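Local coordinates for beta-1,3-glucanosyltransferase (Rhizomucor miehei CAU432, PDB 4WTP), which is a glycoside hydrolase family 17 enzyme built on a barrel of parallel beta strands ringed by alpha helices, at residues F59-A73 with A83-G97. Residues are numbered along the deposited sequence; the frame is centred on the assembly and turned at random.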
loop_
_atom_site.group_PDB
_atom_site.type_symbol
_atom_site.label_atom_id
_atom_site.label_comp_id
_atom_site.label_asym_id
_atom_site.label_seq_id
_atom_site.Cartn_x
_atom_site.Cartn_y
_atom_site.Cartn_z
ATOM N N PHE A 59 -11.090 -5.876 9.637
ATOM C CA PHE A 59 -10.827 -6.807 8.553
ATOM C C PHE A 59 -12.053 -7.554 8.093
ATOM O O PHE A 59 -12.193 -7.830 6.903
ATOM C CB PHE A 59 -9.693 -7.747 8.910
ATOM C CG PHE A 59 -8.385 -7.075 9.102
ATOM C CD1 PHE A 59 -8.222 -5.715 8.820
ATOM C CD2 PHE A 59 -7.290 -7.797 9.586
ATOM C CE1 PHE A 59 -7.008 -5.092 9.015
ATOM C CE2 PHE A 59 -6.062 -7.173 9.777
ATOM C CZ PHE A 59 -5.912 -5.821 9.495
ATOM N N ASN A 60 -12.961 -7.880 9.030
ATOM C CA ASN A 60 -14.223 -8.475 8.633
ATOM C C ASN A 60 -15.057 -7.544 7.791
ATOM O O ASN A 60 -15.775 -7.982 6.899
ATOM C CB ASN A 60 -15.016 -8.989 9.867
ATOM C CG ASN A 60 -14.661 -10.415 10.235
ATOM O OD1 ASN A 60 -14.278 -11.204 9.372
ATOM N ND2 ASN A 60 -14.753 -10.737 11.518
ATOM N N VAL A 61 -14.967 -6.236 8.080
ATOM C CA VAL A 61 -15.661 -5.251 7.242
ATOM C C VAL A 61 -15.136 -5.287 5.799
ATOM O O VAL A 61 -15.882 -5.097 4.851
ATOM C CB VAL A 61 -15.621 -3.826 7.852
ATOM C CG1 VAL A 61 -15.972 -2.758 6.821
ATOM C CG2 VAL A 61 -16.526 -3.754 9.089
ATOM N N LEU A 62 -13.829 -5.554 5.677
ATOM C CA LEU A 62 -13.161 -5.616 4.363
ATOM C C LEU A 62 -13.283 -6.974 3.665
ATOM O O LEU A 62 -13.226 -7.066 2.431
ATOM C CB LEU A 62 -11.670 -5.278 4.491
ATOM C CG LEU A 62 -11.363 -3.894 5.035
ATOM C CD1 LEU A 62 -9.855 -3.723 5.169
ATOM C CD2 LEU A 62 -11.929 -2.765 4.172
ATOM N N LYS A 63 -13.530 -8.028 4.456
ATOM C CA LYS A 63 -13.523 -9.399 3.964
ATOM C C LYS A 63 -14.466 -9.696 2.791
ATOM O O LYS A 63 -14.120 -10.505 1.936
ATOM C CB LYS A 63 -13.748 -10.345 5.152
ATOM C CG LYS A 63 -13.428 -11.789 4.865
ATOM C CD LYS A 63 -13.274 -12.573 6.164
ATOM C CE LYS A 63 -13.273 -14.057 5.878
ATOM N NZ LYS A 63 -13.016 -14.752 7.155
ATOM N N PRO A 64 -15.663 -9.046 2.723
ATOM C CA PRO A 64 -16.481 -9.254 1.532
ATOM C C PRO A 64 -15.919 -8.680 0.243
ATOM O O PRO A 64 -16.436 -9.011 -0.812
ATOM C CB PRO A 64 -17.810 -8.543 1.874
ATOM C CG PRO A 64 -17.821 -8.502 3.371
ATOM C CD PRO A 64 -16.391 -8.294 3.772
ATOM N N TYR A 65 -14.862 -7.871 0.353
ATOM C CA TYR A 65 -14.291 -7.181 -0.816
ATOM C C TYR A 65 -12.883 -7.635 -1.162
ATOM O O TYR A 65 -12.439 -7.418 -2.284
ATOM C CB TYR A 65 -14.309 -5.659 -0.584
ATOM C CG TYR A 65 -15.699 -5.153 -0.190
ATOM C CD1 TYR A 65 -16.748 -5.157 -1.109
ATOM C CD2 TYR A 65 -15.921 -4.649 1.076
ATOM C CE1 TYR A 65 -17.998 -4.701 -0.760
ATOM C CE2 TYR A 65 -17.185 -4.205 1.461
ATOM C CZ TYR A 65 -18.205 -4.216 0.516
ATOM O OH TYR A 65 -19.470 -3.787 0.829
ATOM N N THR A 66 -12.173 -8.258 -0.222
ATOM C CA THR A 66 -10.769 -8.595 -0.459
ATOM C C THR A 66 -10.355 -9.675 0.539
ATOM O O THR A 66 -11.001 -9.852 1.581
ATOM C CB THR A 66 -9.863 -7.344 -0.249
ATOM O OG1 THR A 66 -8.564 -7.652 -0.720
ATOM C CG2 THR A 66 -9.763 -6.945 1.229
ATOM N N ASN A 67 -9.254 -10.353 0.262
ATOM C CA ASN A 67 -8.695 -11.266 1.236
ATOM C C ASN A 67 -7.314 -10.843 1.692
ATOM O O ASN A 67 -6.605 -11.647 2.308
ATOM C CB ASN A 67 -8.608 -12.707 0.694
ATOM C CG ASN A 67 -8.630 -13.729 1.803
ATOM O OD1 ASN A 67 -9.465 -13.645 2.690
ATOM N ND2 ASN A 67 -7.697 -14.675 1.772
ATOM N N ARG A 68 -6.928 -9.584 1.466
ATOM C CA ARG A 68 -5.527 -9.178 1.698
ATOM C C ARG A 68 -5.437 -7.728 2.129
ATOM O O ARG A 68 -6.129 -6.867 1.564
ATOM C CB ARG A 68 -4.734 -9.387 0.414
ATOM C CG ARG A 68 -3.291 -8.995 0.492
ATOM C CD ARG A 68 -2.584 -9.274 -0.823
ATOM N NE ARG A 68 -2.351 -10.703 -1.060
ATOM C CZ ARG A 68 -2.994 -11.445 -1.968
ATOM N NH1 ARG A 68 -2.654 -12.715 -2.138
ATOM N NH2 ARG A 68 -4.003 -10.944 -2.678
ATOM N N VAL A 69 -4.599 -7.451 3.131
ATOM C CA VAL A 69 -4.372 -6.087 3.602
ATOM C C VAL A 69 -2.891 -5.765 3.588
ATOM O O VAL A 69 -2.036 -6.652 3.402
ATOM C CB VAL A 69 -4.966 -5.813 5.009
ATOM C CG1 VAL A 69 -6.460 -6.054 5.016
ATOM C CG2 VAL A 69 -4.271 -6.705 6.028
ATOM N N ARG A 70 -2.556 -4.496 3.761
ATOM C CA ARG A 70 -1.184 -4.075 3.825
ATOM C C ARG A 70 -1.004 -3.075 4.947
ATOM O O ARG A 70 -1.795 -2.132 5.060
ATOM C CB ARG A 70 -0.721 -3.444 2.502
ATOM C CG ARG A 70 0.703 -2.878 2.465
ATOM C CD ARG A 70 0.786 -1.446 3.018
ATOM N NE ARG A 70 2.109 -0.861 2.831
ATOM C CZ ARG A 70 2.483 -0.187 1.749
ATOM N NH1 ARG A 70 3.714 0.320 1.674
ATOM N NH2 ARG A 70 1.640 -0.015 0.733
ATOM N N THR A 71 0.027 -3.289 5.760
ATOM C CA THR A 71 0.425 -2.352 6.826
ATOM C C THR A 71 1.678 -1.603 6.447
ATOM O O THR A 71 2.483 -2.093 5.673
ATOM C CB THR A 71 0.614 -3.105 8.168
ATOM O OG1 THR A 71 1.421 -4.272 7.952
ATOM C CG2 THR A 71 -0.737 -3.542 8.699
ATOM N N PHE A 72 1.833 -0.388 7.008
ATOM C CA PHE A 72 2.909 0.507 6.607
ATOM C C PHE A 72 4.203 0.468 7.435
ATOM O O PHE A 72 5.254 0.880 6.943
ATOM C CB PHE A 72 2.412 1.965 6.494
ATOM C CG PHE A 72 1.535 2.201 5.288
ATOM C CD1 PHE A 72 2.098 2.494 4.064
ATOM C CD2 PHE A 72 0.157 2.057 5.379
ATOM C CE1 PHE A 72 1.285 2.688 2.937
ATOM C CE2 PHE A 72 -0.662 2.246 4.270
ATOM C CZ PHE A 72 -0.091 2.566 3.054
ATOM N N ALA A 73 4.114 -0.050 8.661
ATOM C CA ALA A 73 5.262 -0.041 9.567
ATOM C C ALA A 73 5.274 -1.339 10.367
ATOM O O ALA A 73 4.231 -1.944 10.571
ATOM C CB ALA A 73 5.234 1.167 10.510
ATOM N N ALA A 83 -1.606 -7.409 13.153
ATOM C CA ALA A 83 -2.231 -7.679 11.853
ATOM C C ALA A 83 -2.016 -9.119 11.357
ATOM O O ALA A 83 -2.889 -9.716 10.732
ATOM C CB ALA A 83 -1.739 -6.669 10.834
ATOM N N LEU A 84 -0.848 -9.684 11.700
ATOM C CA LEU A 84 -0.578 -11.104 11.406
ATOM C C LEU A 84 -1.611 -12.009 12.120
ATOM O O LEU A 84 -2.170 -12.910 11.520
ATOM C CB LEU A 84 0.873 -11.482 11.788
ATOM C CG LEU A 84 1.944 -10.990 10.799
ATOM C CD1 LEU A 84 3.332 -10.950 11.438
ATOM C CD2 LEU A 84 1.937 -11.873 9.552
ATOM N N ALA A 85 -1.879 -11.714 13.377
ATOM C CA ALA A 85 -2.855 -12.516 14.138
ATOM C C ALA A 85 -4.298 -12.335 13.634
ATOM O O ALA A 85 -5.028 -13.317 13.441
ATOM C CB ALA A 85 -2.739 -12.224 15.617
ATOM N N ALA A 86 -4.666 -11.090 13.313
ATOM C CA ALA A 86 -6.020 -10.812 12.819
ATOM C C ALA A 86 -6.262 -11.447 11.450
ATOM O O ALA A 86 -7.263 -12.131 11.250
ATOM C CB ALA A 86 -6.250 -9.317 12.789
ATOM N N THR A 87 -5.307 -11.234 10.517
ATOM C CA THR A 87 -5.437 -11.824 9.187
ATOM C C THR A 87 -5.473 -13.366 9.283
ATOM O O THR A 87 -6.263 -14.024 8.615
ATOM C CB THR A 87 -4.341 -11.353 8.198
ATOM O OG1 THR A 87 -3.030 -11.510 8.775
ATOM C CG2 THR A 87 -4.581 -9.887 7.793
ATOM N N GLN A 88 -4.559 -13.928 10.083
ATOM C CA GLN A 88 -4.469 -15.403 10.174
ATOM C C GLN A 88 -5.751 -16.012 10.744
ATOM O O GLN A 88 -6.258 -16.997 10.210
ATOM C CB GLN A 88 -3.236 -15.863 10.950
ATOM C CG GLN A 88 -1.928 -15.690 10.159
ATOM C CD GLN A 88 -0.671 -15.619 11.023
ATOM O OE1 GLN A 88 -0.662 -16.073 12.169
ATOM N NE2 GLN A 88 0.397 -15.030 10.480
ATOM N N ALA A 89 -6.303 -15.340 11.746
ATOM C CA ALA A 89 -7.602 -15.728 12.314
ATOM C C ALA A 89 -8.737 -15.727 11.278
ATOM O O ALA A 89 -9.660 -16.549 11.340
ATOM C CB ALA A 89 -7.953 -14.839 13.492
ATOM N N LEU A 90 -8.662 -14.800 10.323
ATOM C CA LEU A 90 -9.727 -14.629 9.327
ATOM C C LEU A 90 -9.406 -15.302 8.012
ATOM O O LEU A 90 -10.210 -15.257 7.072
ATOM C CB LEU A 90 -10.026 -13.142 9.103
ATOM C CG LEU A 90 -10.528 -12.395 10.338
ATOM C CD1 LEU A 90 -10.805 -10.940 9.997
ATOM C CD2 LEU A 90 -11.769 -13.077 10.891
ATOM N N GLY A 91 -8.241 -15.948 7.945
ATOM C CA GLY A 91 -7.842 -16.648 6.728
ATOM C C GLY A 91 -7.442 -15.673 5.626
ATOM O O GLY A 91 -7.576 -15.996 4.429
ATOM N N MET A 92 -7.012 -14.485 6.038
ATOM C CA MET A 92 -6.587 -13.441 5.099
ATOM C C MET A 92 -5.062 -13.434 4.883
ATOM O O MET A 92 -4.325 -14.057 5.646
ATOM C CB MET A 92 -7.069 -12.053 5.585
ATOM C CG MET A 92 -8.584 -11.894 5.786
ATOM S SD MET A 92 -9.155 -10.283 6.446
ATOM C CE MET A 92 -9.062 -9.289 4.930
ATOM N N ARG A 93 -4.607 -12.712 3.856
ATOM C CA ARG A 93 -3.173 -12.577 3.571
ATOM C C ARG A 93 -2.706 -11.145 3.865
ATOM O O ARG A 93 -3.557 -10.252 4.064
ATOM C CB ARG A 93 -2.882 -12.886 2.105
ATOM C CG ARG A 93 -3.634 -14.062 1.509
ATOM C CD ARG A 93 -2.943 -15.353 1.822
ATOM N NE ARG A 93 -1.539 -15.366 1.401
ATOM C CZ ARG A 93 -0.692 -16.346 1.728
ATOM N NH1 ARG A 93 -1.094 -17.357 2.492
ATOM N NH2 ARG A 93 0.562 -16.299 1.304
ATOM N N ILE A 94 -1.397 -10.903 3.838
ATOM C CA ILE A 94 -0.866 -9.592 4.221
ATOM C C ILE A 94 0.426 -9.237 3.496
ATOM O O ILE A 94 1.290 -10.095 3.293
ATOM C CB ILE A 94 -0.684 -9.487 5.766
ATOM C CG1 ILE A 94 -0.408 -8.056 6.199
ATOM C CG2 ILE A 94 0.350 -10.471 6.310
ATOM C CD1 ILE A 94 -0.598 -7.826 7.701
ATOM N N TYR A 95 0.603 -7.959 3.149
ATOM C CA TYR A 95 1.920 -7.408 2.795
ATOM C C TYR A 95 2.366 -6.617 4.007
ATOM O O TYR A 95 1.625 -5.755 4.513
ATOM C CB TYR A 95 1.833 -6.433 1.612
ATOM C CG TYR A 95 1.866 -7.086 0.250
ATOM C CD1 TYR A 95 0.779 -7.817 -0.239
ATOM C CD2 TYR A 95 2.986 -6.933 -0.567
ATOM C CE1 TYR A 95 0.823 -8.402 -1.514
ATOM C CE2 TYR A 95 3.039 -7.492 -1.818
ATOM C CZ TYR A 95 1.982 -8.251 -2.266
ATOM O OH TYR A 95 2.027 -8.786 -3.532
ATOM N N LEU A 96 3.570 -6.903 4.496
ATOM C CA LEU A 96 4.135 -6.141 5.608
ATOM C C LEU A 96 5.065 -5.052 5.104
ATOM O O LEU A 96 6.058 -5.307 4.425
ATOM C CB LEU A 96 4.938 -7.082 6.510
ATOM C CG LEU A 96 4.199 -8.173 7.272
ATOM C CD1 LEU A 96 5.153 -9.022 8.118
ATOM C CD2 LEU A 96 3.152 -7.545 8.171
ATOM N N GLY A 97 4.752 -3.801 5.452
ATOM C CA GLY A 97 5.606 -2.674 5.103
ATOM C C GLY A 97 6.540 -2.364 6.256
ATOM O O GLY A 97 6.137 -2.468 7.439
HETATM O O HOH W 1 -10.724 -15.397 4.370
HETATM O O HOH W 2 3.929 -3.764 8.601
#
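Phe59 pushes its ring as a knob into the hole formed by Ala83, Ala86, Thr87 and Leu90. Phe59 CE2 lies 3.7 Å from Thr87 CG2; from its own segment, Val69 CG1 sits over one face, offset toward the rim. In one of its two modelled conformers, Met92 adds an oblique Met-aromatic contact, its SD 5.2 Å from the Phe59 ring centroid and 54° off the normal. Thr87 keeps its methyl beside the backbone N (OG1 chi1 51°), directing CG2 to both Phe59 and Val69 CG2 while OG1 donates to Ala83 O.

The strands 68-71 and 93-97 run parallel, 18° apart. Both backbone polar atoms of Val69 are used: N donates to Arg93 O, and Val69 O accepts from Tyr95 N at 3.0 Å. On the face of Arg68 and Tyr95, Arg68 CD meets the Tyr95 ring in plane at its edge, 3.6 Å from CE1.

The looser end lies at the helix terminus, where polar contacts replace interlocking carbon. The extended Lys63 chain brings NZ to 2.9 Å from Leu90 O, and Asn67 ND2 donates to a lone pair of Gly91 O at 3.0 Å, on the positive-phi glycine of the Schellman motif. Water 1 bridges Asn67 OD1 and Leu90 O; in one of two conformers, both Leu90 methyls come to 3.5 Å from OD1 of the exposed Asn60.

The contact belongs to the right-handed beta-alpha-beta unit 68-71, 79-90, 93-98 of the barrel: helices 52-62 and 79-90 pack outside, strands 39-41 and 125-132 flank the pair, and Asp126 forms salt bridges to Arg68 and Arg93, while Arg68 NH2 donates to Tyr38 O.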